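Pyocin-S2 immunity protein (Pseudomonas aeruginosa, PDB 4QKO) binds the nuclease domain of the bacteriocin pyocin S2 and so probably protects the producing cell from its own toxin. Local coordinates at residues E46-S51 against K73-S78; K11-F16 against L39-L44. All blocks are in the same frame, centred on the assembly; numbering follows the deposited sequence. Where two conformers were deposited one is given.

Contact 1 of 2, residues E46-S51 against K73-S78; sequences EHPSGS and KEWRAS
Trp75 presents one face of its indole to His47 and Pro48, which lie side by side on it. The imidazole comes in edge to face over the pyrrole half, His47 CD2 standing 3.6 Å from Trp75 CG with the two ring planes at 53°. Over the benzene half, His47 CA makes a CH-pi contact 4.2 Å from the six-membered centroid, and Pro48 CD reaches Trp75 CZ2 at 3.4 Å. The imidazole is kept from turning by the Ser49 backbone, whose N donates to His47 ND1 in the ring plane (2.9 Å, 168°). Beside this aromatic cluster, Arg76 bends at chi3 (63°) and forms a salt bridge, its NH1 donating almost straight to Glu46 OE2 at 2.6 Å, within the guanidinium plane but on the anti side of the carboxylate. A water links the same OE2 to Arg76 NH2. Arg76 is buried, and its NH1 and NH2 also bond to the carbonyls of Thr45 and Pro82, respectively, so the guanidinium ties three pieces of chain together. Glu46, with positive phi, leads from helix 31-45 into a type I beta turn, His47 to Gly50, a connection packed on the last turn of helix 65-78 in the four-helix fold of colicin-type immunity proteins.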
# COMPACT_ATOMS: atom_id res chain seq x y z
N GLU A 46 4.67 16.26 10.04
CA GLU A 46 3.89 17.41 9.61
C GLU A 46 4.16 17.78 8.16
O GLU A 46 3.77 18.86 7.72
CB GLU A 46 4.10 18.65 10.51
CG GLU A 46 3.74 18.34 11.95
CD GLU A 46 4.09 19.45 12.96
OE1 GLU A 46 3.19 19.75 13.76
OE2 GLU A 46 5.23 19.96 13.00
N HIS A 47 4.75 16.87 7.40
CA HIS A 47 5.16 17.20 6.07
C HIS A 47 3.97 17.04 5.12
O HIS A 47 3.22 16.04 5.18
CB HIS A 47 6.30 16.33 5.67
CG HIS A 47 6.97 16.76 4.41
ND1 HIS A 47 6.39 16.55 3.19
CD2 HIS A 47 8.17 17.30 4.17
CE1 HIS A 47 7.19 17.00 2.25
NE2 HIS A 47 8.29 17.43 2.82
N PRO A 48 3.83 17.96 4.19
CA PRO A 48 2.66 17.86 3.32
C PRO A 48 2.63 16.70 2.30
O PRO A 48 1.60 16.41 1.78
CB PRO A 48 2.68 19.23 2.60
CG PRO A 48 4.03 19.66 2.66
CD PRO A 48 4.55 19.24 3.98
N SER A 49 3.74 16.02 2.05
CA SER A 49 3.71 14.80 1.21
C SER A 49 3.28 13.55 2.01
O SER A 49 3.05 12.54 1.38
CB SER A 49 5.09 14.54 0.59
OG SER A 49 5.57 15.67 -0.17
N GLY A 50 3.17 13.62 3.35
CA GLY A 50 2.72 12.49 4.17
C GLY A 50 3.42 11.18 3.81
O GLY A 50 4.63 11.13 3.67
N SER A 51 2.63 10.13 3.57
CA SER A 51 3.20 8.78 3.29
C SER A 51 3.89 8.73 1.91
O SER A 51 4.62 7.78 1.62
CB SER A 51 2.14 7.69 3.40
OG SER A 51 1.01 7.88 2.59
N LYS A 73 13.95 16.60 7.64
CA LYS A 73 14.77 17.53 8.42
C LYS A 73 14.90 18.93 7.74
O LYS A 73 14.77 20.01 8.41
CB LYS A 73 16.15 16.93 8.59
CG LYS A 73 17.18 17.74 9.33
CD LYS A 73 18.48 16.99 9.51
CE LYS A 73 19.33 17.76 10.49
NZ LYS A 73 20.65 17.09 10.49
N GLU A 74 15.17 18.88 6.43
CA GLU A 74 15.48 20.10 5.69
C GLU A 74 14.24 20.89 5.49
O GLU A 74 14.28 22.11 5.60
CB GLU A 74 16.17 19.78 4.40
CG GLU A 74 17.61 19.31 4.55
CD GLU A 74 18.34 19.10 3.21
OE1 GLU A 74 17.79 19.49 2.12
OE2 GLU A 74 19.49 18.61 3.24
N TRP A 75 13.12 20.22 5.24
CA TRP A 75 11.83 20.92 5.12
C TRP A 75 11.41 21.62 6.44
O TRP A 75 11.08 22.83 6.44
CB TRP A 75 10.74 19.98 4.65
CG TRP A 75 9.37 20.64 4.60
CD1 TRP A 75 8.89 21.37 3.62
CD2 TRP A 75 8.36 20.65 5.62
NE1 TRP A 75 7.66 21.84 3.91
CE2 TRP A 75 7.30 21.41 5.13
CE3 TRP A 75 8.22 20.04 6.86
CZ2 TRP A 75 6.10 21.61 5.84
CZ3 TRP A 75 7.07 20.25 7.59
CH2 TRP A 75 6.00 21.03 7.06
N ARG A 76 11.52 20.95 7.58
CA ARG A 76 11.10 21.56 8.86
C ARG A 76 12.03 22.70 9.19
O ARG A 76 11.57 23.69 9.73
CB ARG A 76 11.08 20.55 10.03
CG ARG A 76 10.09 19.40 9.89
CD ARG A 76 10.16 18.40 11.06
NE ARG A 76 9.82 19.00 12.35
CZ ARG A 76 8.60 19.30 12.79
NH1 ARG A 76 7.51 18.98 12.13
NH2 ARG A 76 8.51 19.90 13.97
N ALA A 77 13.33 22.55 8.95
CA ALA A 77 14.31 23.65 9.18
C ALA A 77 13.94 24.89 8.36
O ALA A 77 14.03 26.05 8.83
CB ALA A 77 15.73 23.23 8.85
N SER A 78 13.53 24.64 7.13
CA SER A 78 13.22 25.71 6.18
C SER A 78 11.88 26.42 6.51
O SER A 78 11.70 27.60 6.23
CB SER A 78 13.16 25.15 4.78
OG SER A 78 11.83 24.65 4.54
O HOH W 1 5.91 21.64 14.72

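Contact 2 of 2, residues K11-F16 against L39-L44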
# COMPACT_ATOMS: atom_id res chain seq x y z
N LYS A 11 19.01 10.07 14.85
CA LYS A 11 19.28 8.63 14.78
C LYS A 11 18.05 7.77 15.17
O LYS A 11 17.79 6.72 14.50
CB LYS A 11 20.50 8.27 15.64
CG LYS A 11 20.91 6.82 15.55
CD LYS A 11 20.17 5.96 16.56
CE LYS A 11 21.01 5.75 17.82
NZ LYS A 11 22.25 4.98 17.51
N GLU A 12 17.33 8.18 16.21
CA GLU A 12 16.09 7.52 16.64
C GLU A 12 15.00 7.61 15.57
O GLU A 12 14.21 6.69 15.36
CB GLU A 12 15.50 8.09 17.91
CG GLU A 12 16.29 7.72 19.20
CD GLU A 12 15.93 8.55 20.48
OE1 GLU A 12 15.28 9.64 20.40
OE2 GLU A 12 16.34 8.10 21.61
N PHE A 13 14.88 8.78 14.97
CA PHE A 13 13.86 8.93 13.94
C PHE A 13 14.20 8.10 12.70
O PHE A 13 13.34 7.52 12.11
CB PHE A 13 13.69 10.38 13.54
CG PHE A 13 12.50 10.59 12.68
CD1 PHE A 13 11.24 10.42 13.21
CD2 PHE A 13 12.63 10.92 11.34
CE1 PHE A 13 10.11 10.61 12.43
CE2 PHE A 13 11.49 11.14 10.56
CZ PHE A 13 10.23 10.95 11.11
N LEU A 14 15.48 8.04 12.34
CA LEU A 14 15.94 7.22 11.22
C LEU A 14 15.60 5.77 11.50
O LEU A 14 15.10 5.08 10.60
CB LEU A 14 17.44 7.45 10.91
CG LEU A 14 18.06 6.50 9.91
CD1 LEU A 14 17.53 6.71 8.52
CD2 LEU A 14 19.57 6.64 9.93
N GLU A 15 15.85 5.30 12.71
CA GLU A 15 15.55 3.90 13.01
C GLU A 15 14.02 3.58 12.96
O GLU A 15 13.62 2.53 12.46
CB GLU A 15 16.17 3.52 14.34
CG GLU A 15 17.63 3.99 14.52
CD GLU A 15 18.49 4.02 13.24
OE1 GLU A 15 18.23 3.23 12.29
OE2 GLU A 15 19.46 4.82 13.20
N PHE A 16 13.16 4.49 13.41
CA PHE A 16 11.71 4.36 13.21
C PHE A 16 11.35 4.34 11.70
O PHE A 16 10.63 3.43 11.24
CB PHE A 16 11.04 5.53 13.83
CG PHE A 16 9.54 5.61 13.69
CD1 PHE A 16 8.71 4.59 14.11
CD2 PHE A 16 8.96 6.79 13.20
CE1 PHE A 16 7.30 4.73 14.04
CE2 PHE A 16 7.55 6.95 13.16
CZ PHE A 16 6.72 5.93 13.58
N LEU A 39 0.60 6.23 9.95
CA LEU A 39 -0.25 7.38 10.43
C LEU A 39 0.48 8.16 11.45
O LEU A 39 0.51 9.39 11.38
CB LEU A 39 -1.59 6.88 10.94
CG LEU A 39 -2.54 6.29 9.86
CD1 LEU A 39 -3.77 5.62 10.47
CD2 LEU A 39 -3.00 7.33 8.82
N GLU A 40 1.21 7.49 12.35
CA GLU A 40 2.09 8.18 13.29
C GLU A 40 3.21 9.00 12.59
O GLU A 40 3.47 10.13 12.99
CB GLU A 40 2.70 7.22 14.31
CG GLU A 40 1.71 6.80 15.38
CD GLU A 40 2.20 5.76 16.43
OE1 GLU A 40 3.30 5.95 17.02
OE2 GLU A 40 1.42 4.81 16.73
N PHE A 41 3.87 8.42 11.57
CA PHE A 41 4.86 9.11 10.77
C PHE A 41 4.28 10.39 10.19
O PHE A 41 4.93 11.45 10.28
CB PHE A 41 5.37 8.18 9.66
CG PHE A 41 6.24 8.81 8.65
CD1 PHE A 41 7.61 8.95 8.86
CD2 PHE A 41 5.72 9.24 7.44
CE1 PHE A 41 8.43 9.51 7.88
CE2 PHE A 41 6.55 9.80 6.46
CZ PHE A 41 7.90 9.95 6.66
N LYS A 42 3.15 10.29 9.56
CA LYS A 42 2.53 11.49 8.89
C LYS A 42 2.30 12.59 9.90
O LYS A 42 2.64 13.78 9.68
CB LYS A 42 1.18 11.09 8.31
CG LYS A 42 1.29 10.30 7.05
CD LYS A 42 0.03 9.53 6.68
CE LYS A 42 -1.24 10.32 6.75
NZ LYS A 42 -1.38 11.13 5.50
N LYS A 43 1.78 12.19 11.06
CA LYS A 43 1.60 13.13 12.19
C LYS A 43 2.89 13.75 12.72
O LYS A 43 2.98 14.96 12.96
CB LYS A 43 0.91 12.44 13.40
CG LYS A 43 -0.60 12.47 13.41
CD LYS A 43 -1.19 12.88 14.78
CE LYS A 43 -0.57 12.22 16.03
NZ LYS A 43 -0.93 10.78 16.25
N LEU A 44 3.89 12.92 12.94
CA LEU A 44 5.13 13.43 13.48
C LEU A 44 5.82 14.45 12.56
O LEU A 44 6.36 15.44 13.04
CB LEU A 44 6.13 12.31 13.71
CG LEU A 44 6.45 11.65 15.03
CD1 LEU A 44 6.01 12.45 16.24
CD2 LEU A 44 5.97 10.22 15.08
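Phe13 and Phe41 meet in the buried part of this contact, where the two side chains cross at about a right angle and Phe13 CZ lies 4.0 Å from Phe41 CE1. Phe13 extends from its helix with CG anti to the backbone N (chi1 -170°), which carries the ring across the gap although its CB does not point straight at the other helix. Phe16, partly exposed, borders this pair. Its CE2 sits 4.1 Å from Leu44 CD2 and 4.2 Å from Phe41 CA, packing against the backbone of helix 31-45 as well as its side chains. Toward the looser margin, Phe16 CZ approaches CB of the partly exposed Glu40 at 4.3 Å near the plane of the phenyl ring, and here only the aliphatic base of the acidic side chain is met. The segment axes come no closer than 12.5 Å and run roughly antiparallel, at 146°, so the large aromatic groups span the interval between the backbones. Around them other parts of the fold add to the core: Val69 of helix 65-78 and Phe84 adjoin Phe13, while Phe41 also touches Val17 and Ile20 farther along helix 10-21, Val68 of helix 65-78, and Leu53 and Leu54 of the short helix 52-55.

From the N terminus, the chain runs through helix 10-21 and turns back along helix 31-45, and contact 2 closes that loop by pairing the two helices. Contact 1 opens directly after helix 31-45 and closes when helix 65-78 reaches its C-terminal end, having enclosed the short helix 52-55. The two closures therefore follow in series, neither nested nor crossed, with centres 12 Å apart. They meet where Gly50 O packs against Phe41 CE2 and Arg76 NH1 against Leu44 O. Helix 31-45 and its exit thus join the first and last helices, while Lys42 forms a salt bridge, and the Ser51 backbone N a hydrogen bond, with Glu88 of the pyocin S2 chain.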